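Local structure of phospho-furanose lactonase (Mycoplasma synoviae, 3OVG) at residues A[29-33]-A[34-38]; A[100-103]-A[104-108]; A[170-173]-A[174-178]. The protein hydrolyses D-xylono-1,4-lactone 5-phosphate and L-arabino-1,4-lactone 5-phosphate, and also carboxy 1,4-lactones, with two zinc ions per subunit. One frame throughout, in Å; residues are numbered along the deposited sequence.

Contact 1. Residues A[29-33]-A[34-38]; sequences FIKNG and GPEVE
Lys-31 and Glu-36, five residues apart round a bend in the chain, meet in a salt bridge in which NZ of Lys-31 donates to OE1 of Glu-36 at 3.0 Å. The ammonium comes from above the carboxylate plane, 42° out of it, while OE2 of Glu-36 stays 3.7 Å from NZ of Lys-31, so one oxygen does the gripping. Both chains are extended beyond CG, and Glu-36 has its CG anti to the backbone N (chi1 -151°), which carries the carboxylate back across the bend. The strongest partner of NZ lies outside the turn, the carbonyl O of Gly-276, which precedes the substrate-binding Arg-277. CG2 of Val-37 rests 3.6 Å from O of Gly-33.

Nearer the backbone, a water donates to O of Gly-33 at 2.7 Å and accepts from N of Glu-36 at 2.9 Å, joining the bend to the first turn of helix 35-39. This is the loop that leaves strand 22-25 of the phosphotriesterase-type barrel just after the zinc ligands His-26 and His-28, and the Lys-31 side chain comes within about 5 Å of a zinc ion at its nearest atom.

The bend runs through Gly-33 and Gly-34, both with positive phi; at Gly-34 a side chain would press on the carbonyl O of Gly-33. The amide of Gly-34 is held by the carboxylate of Asp-108 of a second subunit.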
ATOM      1  N   PHE A  29      20.031 -12.081 -18.464  1.00 16.38           N
ATOM      2  CA  PHE A  29      19.717 -11.293 -19.640  1.00 17.92           C
ATOM      3  C   PHE A  29      18.217 -11.263 -19.850  1.00 17.32           C
ATOM      4  O   PHE A  29      17.616 -10.190 -19.965  1.00 15.86           O
ATOM      5  CB  PHE A  29      20.422 -11.860 -20.871  1.00 16.55           C
ATOM      6  CG  PHE A  29      21.892 -11.566 -20.906  1.00 17.36           C
ATOM      7  CD1 PHE A  29      22.348 -10.256 -20.993  1.00 17.75           C
ATOM      8  CD2 PHE A  29      22.814 -12.591 -20.870  1.00 16.22           C
ATOM      9  CE1 PHE A  29      23.746  -9.970 -21.027  1.00 18.45           C
ATOM     10  CE2 PHE A  29      24.193 -12.318 -20.906  1.00 18.43           C
ATOM     11  CZ  PHE A  29      24.655 -11.004 -21.001  1.00 15.85           C
ATOM     12  N   ILE A  30      17.626 -12.456 -19.917  1.00 15.60           N
ATOM     13  CA  ILE A  30      16.191 -12.597 -20.064  1.00 16.54           C
ATOM     14  C   ILE A  30      15.555 -13.074 -18.754  1.00 18.96           C
ATOM     15  O   ILE A  30      15.964 -14.095 -18.190  1.00 18.13           O
ATOM     16  CB  ILE A  30      15.867 -13.610 -21.175  1.00 17.84           C
ATOM     17  CG1 ILE A  30      16.579 -13.195 -22.483  1.00 16.60           C
ATOM     18  CG2 ILE A  30      14.333 -13.747 -21.343  1.00 17.53           C
ATOM     19  CD1 ILE A  30      16.034 -11.923 -23.110  1.00 16.21           C
ATOM     20  N   LYS A  31      14.575 -12.315 -18.275  1.00 17.02           N
ATOM     21  CA  LYS A  31      13.717 -12.724 -17.186  1.00 19.66           C
ATOM     22  C   LYS A  31      12.308 -12.602 -17.723  1.00 21.15           C
ATOM     23  O   LYS A  31      11.771 -11.496 -17.924  1.00 21.66           O
ATOM     24  CB  LYS A  31      13.905 -11.833 -15.950  1.00 19.52           C
ATOM     25  CG  LYS A  31      15.214 -12.100 -15.174  1.00 21.67           C
ATOM     26  CD  LYS A  31      15.319 -11.188 -13.904  1.00 22.26           C
ATOM     27  CE  LYS A  31      16.505 -11.612 -13.003  1.00 20.92           C
ATOM     28  NZ  LYS A  31      16.441 -10.956 -11.634  1.00 19.05           N
ATOM     29  N   ASN A  32      11.711 -13.747 -17.983  1.00 21.62           N
ATOM     30  CA  ASN A  32      10.437 -13.790 -18.663  1.00 21.70           C
ATOM     31  C   ASN A  32       9.305 -14.074 -17.665  1.00 22.45           C
ATOM     32  O   ASN A  32       8.971 -15.219 -17.405  1.00 25.87           O
ATOM     33  CB  ASN A  32      10.542 -14.877 -19.746  1.00 22.41           C
ATOM     34  CG  ASN A  32       9.304 -14.997 -20.581  1.00 27.45           C
ATOM     35  OD1 ASN A  32       8.937 -16.101 -21.018  1.00 29.26           O
ATOM     36  ND2 ASN A  32       8.646 -13.880 -20.819  1.00 21.18           N
ATOM     37  N   GLY A  33       8.720 -13.029 -17.092  1.00 23.95           N
ATOM     38  CA  GLY A  33       7.673 -13.218 -16.106  1.00 23.31           C
ATOM     39  C   GLY A  33       8.150 -13.918 -14.840  1.00 23.95           C
ATOM     40  O   GLY A  33       9.331 -13.898 -14.496  1.00 21.82           O
ATOM     41  N   GLY A  34       7.223 -14.530 -14.124  1.00 25.83           N
ATOM     42  CA  GLY A  34       7.597 -15.264 -12.934  1.00 23.76           C
ATOM     43  C   GLY A  34       7.372 -14.424 -11.707  1.00 25.56           C
ATOM     44  O   GLY A  34       7.049 -13.230 -11.812  1.00 24.67           O
ATOM     45  N   PRO A  35       7.545 -15.041 -10.531  1.00 24.19           N
ATOM     46  CA  PRO A  35       7.264 -14.409  -9.228  1.00 28.69           C
ATOM     47  C   PRO A  35       8.070 -13.123  -8.984  1.00 27.98           C
ATOM     48  O   PRO A  35       7.584 -12.218  -8.324  1.00 26.25           O
ATOM     49  CB  PRO A  35       7.672 -15.482  -8.208  1.00 27.65           C
ATOM     50  CG  PRO A  35       7.626 -16.780  -8.951  1.00 25.69           C
ATOM     51  CD  PRO A  35       7.947 -16.451 -10.404  1.00 27.01           C
ATOM     52  N   GLU A  36       9.283 -13.036  -9.512  1.00 24.17           N
ATOM     53  CA  GLU A  36      10.086 -11.857  -9.214  1.00 27.23           C
ATOM     54  C   GLU A  36       9.547 -10.618  -9.936  1.00 27.27           C
ATOM     55  O   GLU A  36       9.537  -9.510  -9.398  1.00 25.03           O
ATOM     56  CB  GLU A  36      11.539 -12.111  -9.581  1.00 26.25           C
ATOM     57  CG  GLU A  36      12.509 -11.351  -8.765  1.00 26.17           C
ATOM     58  CD  GLU A  36      13.936 -11.686  -9.145  1.00 28.16           C
ATOM     59  OE1 GLU A  36      14.135 -12.284 -10.229  1.00 26.88           O
ATOM     60  OE2 GLU A  36      14.852 -11.345  -8.367  1.00 30.42           O
ATOM     61  N   VAL A  37       9.097 -10.811 -11.166  1.00 27.44           N
ATOM     62  CA  VAL A  37       8.508  -9.718 -11.924  1.00 28.53           C
ATOM     63  C   VAL A  37       7.258  -9.173 -11.218  1.00 30.88           C
ATOM     64  O   VAL A  37       6.946  -7.961 -11.270  1.00 29.46           O
ATOM     65  CB  VAL A  37       8.194 -10.173 -13.371  1.00 29.62           C
ATOM     66  CG1 VAL A  37       7.223  -9.205 -14.035  1.00 26.66           C
ATOM     67  CG2 VAL A  37       9.481 -10.314 -14.149  1.00 26.13           C
ATOM     68  N   GLU A  38       6.560 -10.080 -10.533  1.00 33.77           N
ATOM     69  CA  GLU A  38       5.482  -9.725  -9.606  1.00 36.40           C
ATOM     70  C   GLU A  38       5.855  -8.643  -8.570  1.00 35.85           C
ATOM     71  O   GLU A  38       5.066  -7.734  -8.311  1.00 35.57           O
ATOM     72  CB  GLU A  38       4.963 -10.989  -8.909  1.00 36.58           C
ATOM     73  CG  GLU A  38       4.131 -11.859  -9.841  1.00 38.94           C
ATOM     74  CD  GLU A  38       3.014 -11.052 -10.484  1.00 49.16           C
ATOM     75  OE1 GLU A  38       2.205 -10.446  -9.728  1.00 47.76           O
ATOM     76  OE2 GLU A  38       2.958 -11.011 -11.744  1.00 54.74           O
TER
HETATM   77  O   HOH W   1      10.427 -14.035 -11.984  1.00 21.78           O

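Contact 2. Residues A[100-103]-A[104-108]; sequences GFHK and AKFYD
OH of Tyr-107 accepts from N of His-102 at 2.7 Å along an almost straight N-H...O line of 170°, with the donor in the plane of the phenol ring. A water bridges the same hydroxyl to O of Gly-100, donating to that carbonyl, and so ties the phenol to the start of the segment. O of Lys-103 receives N of Phe-106 at 3.0 Å, the donor lying above the carbonyl plane. Within 100-103, ND1 of His-102 accepts from N of Lys-103 at 3.0 Å in the imidazole plane, a bond that should help fix the ring's rotation.

Two aromatic pairs lie alongside these bonds. Phe-106 turns its edge to the face of His-102, CD2 of Phe-106 standing 3.5 Å from CG of His-102, with the planes nearly perpendicular at 87°. Phe-101 and Tyr-107 form an offset edge-to-face pair, the edge of Phe-101 toward the face of Tyr-107, in which CD1 of Phe-101 lies 3.7 Å from CZ of Tyr-107.

A lysine chain also packs on a ring: Lys-103 places CG between its backbone N and carbonyl carbon (chi1 59°), and its extended chain then brings CE of Lys-103 obliquely to within 3.5 Å of CE2 of Phe-106. Beyond the ring, NZ of Lys-103 bonds to OE1 of Gln-190.

Outside the turn, His-102 also meets His-188, a ligand of the second zinc ion, edge-to-face, and its side chain comes within about 4 Å of a zinc ion at the nearest atom. The whole is a loop after barrel strand 94-97, with a 3-10 turn at 104-106, lining the binuclear metal site of a phosphotriesterase-family TIM barrel.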
ATOM      1  N   GLY A 100      17.050 -26.314 -11.153  1.00 14.31           N
ATOM      2  CA  GLY A 100      16.821 -26.093  -9.737  1.00 14.77           C
ATOM      3  C   GLY A 100      15.784 -25.052  -9.322  1.00 14.53           C
ATOM      4  O   GLY A 100      14.797 -24.825 -10.003  1.00 14.97           O
ATOM      5  N   PHE A 101      16.029 -24.412  -8.183  1.00 14.02           N
ATOM      6  CA  PHE A 101      15.015 -23.620  -7.490  1.00 14.64           C
ATOM      7  C   PHE A 101      15.544 -22.318  -6.921  1.00 17.08           C
ATOM      8  O   PHE A 101      16.722 -22.232  -6.571  1.00 13.89           O
ATOM      9  CB  PHE A 101      14.458 -24.444  -6.360  1.00 14.58           C
ATOM     10  CG  PHE A 101      13.679 -25.611  -6.846  1.00 15.47           C
ATOM     11  CD1 PHE A 101      12.345 -25.459  -7.185  1.00 14.68           C
ATOM     12  CD2 PHE A 101      14.291 -26.823  -7.053  1.00 14.27           C
ATOM     13  CE1 PHE A 101      11.615 -26.529  -7.667  1.00 15.59           C
ATOM     14  CE2 PHE A 101      13.556 -27.914  -7.548  1.00 16.96           C
ATOM     15  CZ  PHE A 101      12.233 -27.758  -7.848  1.00 14.60           C
ATOM     16  N   HIS A 102      14.664 -21.321  -6.830  1.00 17.34           N
ATOM     17  CA  HIS A 102      14.973 -20.086  -6.111  1.00 15.48           C
ATOM     18  C   HIS A 102      14.609 -20.252  -4.627  1.00 17.50           C
ATOM     19  O   HIS A 102      14.307 -21.362  -4.181  1.00 14.84           O
ATOM     20  CB  HIS A 102      14.191 -18.938  -6.710  1.00 18.56           C
ATOM     21  CG  HIS A 102      14.998 -17.690  -6.826  1.00 19.63           C
ATOM     22  ND1 HIS A 102      15.673 -17.144  -5.755  1.00 21.05           N
ATOM     23  CD2 HIS A 102      15.259 -16.888  -7.887  1.00 22.70           C
ATOM     24  CE1 HIS A 102      16.312 -16.057  -6.150  1.00 24.26           C
ATOM     25  NE2 HIS A 102      16.075 -15.877  -7.439  1.00 23.67           N
ATOM     26  N   LYS A 103      14.649 -19.163  -3.860  1.00 15.93           N
ATOM     27  CA  LYS A 103      14.228 -19.211  -2.464  1.00 16.82           C
ATOM     28  C   LYS A 103      12.731 -19.468  -2.378  1.00 17.79           C
ATOM     29  O   LYS A 103      11.974 -19.200  -3.349  1.00 16.18           O
ATOM     30  CB  LYS A 103      14.531 -17.876  -1.758  1.00 18.65           C
ATOM     31  CG  LYS A 103      13.845 -16.679  -2.386  1.00 17.83           C
ATOM     32  CD  LYS A 103      14.381 -15.349  -1.833  1.00 21.36           C
ATOM     33  CE  LYS A 103      13.736 -14.176  -2.545  1.00 26.46           C
ATOM     34  NZ  LYS A 103      14.236 -12.845  -2.085  1.00 23.44           N
ATOM     35  N   ALA A 104      12.315 -19.941  -1.206  1.00 16.07           N
ATOM     36  CA  ALA A 104      10.942 -20.401  -0.969  1.00 19.31           C
ATOM     37  C   ALA A 104       9.885 -19.338  -1.227  1.00 19.91           C
ATOM     38  O   ALA A 104       8.748 -19.661  -1.570  1.00 17.22           O
ATOM     39  CB  ALA A 104      10.800 -20.899   0.444  1.00 15.63           C
ATOM     40  N   LYS A 105      10.249 -18.074  -1.001  1.00 19.98           N
ATOM     41  CA  LYS A 105       9.326 -16.965  -1.184  1.00 20.10           C
ATOM     42  C   LYS A 105       8.708 -16.986  -2.572  1.00 21.21           C
ATOM     43  O   LYS A 105       7.586 -16.500  -2.751  1.00 20.75           O
ATOM     44  CB  LYS A 105      10.054 -15.615  -1.022  1.00 21.93           C
ATOM     45  CG  LYS A 105       9.099 -14.402  -0.984  1.00 25.95           C
ATOM     46  CD  LYS A 105       9.871 -13.041  -1.009  1.00 34.88           C
ATOM     47  CE  LYS A 105       8.898 -11.866  -0.798  1.00 39.03           C
ATOM     48  NZ  LYS A 105       9.546 -10.631  -0.250  1.00 46.84           N
ATOM     49  N   PHE A 106       9.450 -17.508  -3.548  1.00 17.88           N
ATOM     50  CA  PHE A 106       8.993 -17.545  -4.944  1.00 20.52           C
ATOM     51  C   PHE A 106       8.203 -18.793  -5.334  1.00 21.75           C
ATOM     52  O   PHE A 106       7.926 -18.996  -6.511  1.00 23.29           O
ATOM     53  CB  PHE A 106      10.162 -17.361  -5.910  1.00 19.68           C
ATOM     54  CG  PHE A 106      10.807 -16.020  -5.811  1.00 21.39           C
ATOM     55  CD1 PHE A 106      10.044 -14.890  -5.573  1.00 24.44           C
ATOM     56  CD2 PHE A 106      12.173 -15.878  -5.958  1.00 23.33           C
ATOM     57  CE1 PHE A 106      10.636 -13.637  -5.486  1.00 24.93           C
ATOM     58  CE2 PHE A 106      12.769 -14.632  -5.883  1.00 26.10           C
ATOM     59  CZ  PHE A 106      11.996 -13.502  -5.642  1.00 25.25           C
ATOM     60  N   TYR A 107       7.840 -19.612  -4.349  1.00 18.07           N
ATOM     61  CA  TYR A 107       7.027 -20.802  -4.591  1.00 21.03           C
ATOM     62  C   TYR A 107       5.859 -20.889  -3.604  1.00 23.24           C
ATOM     63  O   TYR A 107       6.044 -20.804  -2.391  1.00 23.80           O
ATOM     64  CB  TYR A 107       7.879 -22.073  -4.455  1.00 18.77           C
ATOM     65  CG  TYR A 107       9.034 -22.070  -5.413  1.00 17.50           C
ATOM     66  CD1 TYR A 107      10.223 -21.495  -5.047  1.00 17.45           C
ATOM     67  CD2 TYR A 107       8.907 -22.582  -6.698  1.00 18.50           C
ATOM     68  CE1 TYR A 107      11.261 -21.452  -5.898  1.00 17.81           C
ATOM     69  CE2 TYR A 107       9.952 -22.536  -7.586  1.00 15.30           C
ATOM     70  CZ  TYR A 107      11.142 -21.973  -7.159  1.00 16.57           C
ATOM     71  OH  TYR A 107      12.250 -21.892  -7.970  1.00 15.63           O
ATOM     72  N   ASP A 108       4.660 -21.093  -4.113  1.00 21.37           N
ATOM     73  CA  ASP A 108       3.515 -21.286  -3.231  1.00 21.14           C
ATOM     74  C   ASP A 108       3.770 -22.402  -2.211  1.00 23.57           C
ATOM     75  O   ASP A 108       3.915 -23.560  -2.595  1.00 26.56           O
ATOM     76  CB  ASP A 108       2.290 -21.653  -4.063  1.00 22.27           C
ATOM     77  CG  ASP A 108       1.040 -21.621  -3.243  1.00 23.47           C
ATOM     78  OD1 ASP A 108       0.928 -22.443  -2.314  1.00 22.70           O
ATOM     79  OD2 ASP A 108       0.201 -20.739  -3.509  1.00 24.78           O
TER
HETATM   80  O   HOH W   2      12.402 -23.476 -10.245  1.00 13.31           O

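Contact 3. Residues A[170-173]-A[174-178]; sequences ALEV and AARTS
Glu-172 and Arg-176 lie side by side one helical turn apart and point the same way, their carboxylate and guanidinium planes only 23° from coplanar. NH1 of Arg-176 reaches OE2 of Glu-172 at 2.6 Å on the anti side of the carboxylate, with the oxygen in the guanidinium plane. A bend at chi3 of Arg-176 (66°) turns the guanidinium back along the helix, and CD of Arg-176 packs on CG of Glu-172 at 3.4 Å.

Val-173 and Thr-177 repeat the same-way, i to i+4 orientation on another part of the helix surface. The Thr-177 hydroxyl, anti to its own carbonyl carbon (chi1 -58°), donates through OG1 to O of Val-173 at 2.8 Å. That carbonyl also takes N of Thr-177 at 3.0 Å, the two donors arriving from opposite faces of its plane. Around these pairs, helix 165-181 packs through Leu-171 on helix 195-205 and through Val-173 on helix 119-131.

OE1 of Glu-172 forms a second salt bridge, to Lys-349. The buried carboxylate thus has a cation at each oxygen, which would probably stabilise its negative charge, while the threonine hydroxyl finds an acceptor for its proton in the helix's own backbone.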
ATOM      1  N   ALA A 170      15.186 -27.992  -1.290  1.00 14.37           N
ATOM      2  CA  ALA A 170      15.814 -27.611  -2.553  1.00 14.40           C
ATOM      3  C   ALA A 170      17.328 -27.794  -2.450  1.00 15.54           C
ATOM      4  O   ALA A 170      17.974 -28.162  -3.437  1.00 13.26           O
ATOM      5  CB  ALA A 170      15.457 -26.158  -2.923  1.00 15.50           C
ATOM      6  N   LEU A 171      17.891 -27.613  -1.250  1.00 14.19           N
ATOM      7  CA  LEU A 171      19.326 -27.872  -1.066  1.00 14.41           C
ATOM      8  C   LEU A 171      19.629 -29.355  -1.257  1.00 13.94           C
ATOM      9  O   LEU A 171      20.626 -29.722  -1.858  1.00 15.48           O
ATOM     10  CB  LEU A 171      19.835 -27.391   0.324  1.00 15.09           C
ATOM     11  CG  LEU A 171      19.927 -25.866   0.501  1.00 15.45           C
ATOM     12  CD1 LEU A 171      20.209 -25.510   1.949  1.00 14.45           C
ATOM     13  CD2 LEU A 171      21.020 -25.307  -0.384  1.00 15.06           C
ATOM     14  N   GLU A 172      18.749 -30.213  -0.759  1.00 16.71           N
ATOM     15  CA  GLU A 172      18.922 -31.650  -0.911  1.00 15.49           C
ATOM     16  C   GLU A 172      18.790 -31.977  -2.403  1.00 15.85           C
ATOM     17  O   GLU A 172      19.542 -32.771  -2.957  1.00 16.09           O
ATOM     18  CB  GLU A 172      17.883 -32.445  -0.082  1.00 16.01           C
ATOM     19  CG  GLU A 172      17.948 -33.948  -0.385  1.00 18.46           C
ATOM     20  CD  GLU A 172      17.125 -34.811   0.553  1.00 20.04           C
ATOM     21  OE1 GLU A 172      16.670 -34.328   1.597  1.00 14.94           O
ATOM     22  OE2 GLU A 172      16.927 -35.990   0.227  1.00 20.53           O
ATOM     23  N   VAL A 173      17.835 -31.345  -3.063  1.00 15.58           N
ATOM     24  CA  VAL A 173      17.671 -31.585  -4.486  1.00 15.00           C
ATOM     25  C   VAL A 173      18.967 -31.176  -5.226  1.00 16.56           C
ATOM     26  O   VAL A 173      19.467 -31.900  -6.089  1.00 17.77           O
ATOM     27  CB  VAL A 173      16.440 -30.846  -5.044  1.00 15.03           C
ATOM     28  CG1 VAL A 173      16.539 -30.748  -6.581  1.00 17.42           C
ATOM     29  CG2 VAL A 173      15.132 -31.549  -4.607  1.00 13.90           C
ATOM     30  N   ALA A 174      19.543 -30.043  -4.847  1.00 15.75           N
ATOM     31  CA  ALA A 174      20.760 -29.573  -5.507  1.00 15.30           C
ATOM     32  C   ALA A 174      21.919 -30.548  -5.246  1.00 14.61           C
ATOM     33  O   ALA A 174      22.640 -30.930  -6.153  1.00 16.17           O
ATOM     34  CB  ALA A 174      21.110 -28.203  -4.998  1.00 13.89           C
ATOM     35  N   ALA A 175      22.099 -30.939  -3.993  1.00 16.37           N
ATOM     36  CA  ALA A 175      23.197 -31.842  -3.628  1.00 18.24           C
ATOM     37  C   ALA A 175      23.059 -33.171  -4.365  1.00 17.62           C
ATOM     38  O   ALA A 175      24.034 -33.694  -4.906  1.00 17.12           O
ATOM     39  CB  ALA A 175      23.263 -32.048  -2.094  1.00 15.74           C
ATOM     40  N   ARG A 176      21.844 -33.702  -4.417  1.00 16.61           N
ATOM     41  CA  ARG A 176      21.643 -35.014  -5.061  1.00 18.91           C
ATOM     42  C   ARG A 176      21.865 -34.984  -6.593  1.00 17.15           C
ATOM     43  O   ARG A 176      22.448 -35.894  -7.184  1.00 16.68           O
ATOM     44  CB  ARG A 176      20.258 -35.574  -4.692  1.00 18.34           C
ATOM     45  CG  ARG A 176      20.185 -36.034  -3.208  1.00 20.00           C
ATOM     46  CD  ARG A 176      18.770 -36.339  -2.709  1.00 23.18           C
ATOM     47  NE  ARG A 176      18.141 -37.492  -3.352  1.00 24.78           N
ATOM     48  CZ  ARG A 176      17.090 -38.146  -2.848  1.00 28.31           C
ATOM     49  NH1 ARG A 176      16.569 -37.768  -1.683  1.00 25.20           N
ATOM     50  NH2 ARG A 176      16.564 -39.190  -3.494  1.00 28.05           N
ATOM     51  N   THR A 177      21.391 -33.927  -7.226  1.00 18.08           N
ATOM     52  CA  THR A 177      21.587 -33.722  -8.665  1.00 16.84           C
ATOM     53  C   THR A 177      23.064 -33.531  -8.957  1.00 17.77           C
ATOM     54  O   THR A 177      23.598 -34.045  -9.955  1.00 18.73           O
ATOM     55  CB  THR A 177      20.799 -32.483  -9.131  1.00 15.58           C
ATOM     56  OG1 THR A 177      19.422 -32.685  -8.816  1.00 16.55           O
ATOM     57  CG2 THR A 177      20.908 -32.257 -10.653  1.00 15.08           C
ATOM     58  N   SER A 178      23.740 -32.792  -8.088  1.00 18.40           N
ATOM     59  CA  SER A 178      25.159 -32.514  -8.305  1.00 16.75           C
ATOM     60  C   SER A 178      25.961 -33.832  -8.138  1.00 18.50           C
ATOM     61  O   SER A 178      26.799 -34.199  -8.957  1.00 17.05           O
ATOM     62  CB  SER A 178      25.654 -31.443  -7.321  1.00 15.46           C
ATOM     63  OG  SER A 178      27.063 -31.290  -7.414  1.00 17.83           O
TER

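How the contacts relate
Contact 2 touches both of the others: Phe-106 packs on Pro-35 and Glu-36 of contact 1, and Phe-101 packs on Ala-170 and Val-173 of contact 3. Contacts 1 and 3 remain about 14 Å apart at their nearest atoms. Contact 1, partly buried, joins a loop to the start of helix 35-39, and contact 2, more fully buried, lies in a loop with a 3-10 turn, both beside the zinc site; they are also joined between subunits, Gly-34 of one to Asp-108 of another. Contact 3 is buried within one outer helix, away from the metals and untouched by other chains. Contact 1 has an ion pair and a water between backbone atoms, contact 2 rests largely on aromatic rings, and contact 3 adds side-chain bonds to regular helical ones.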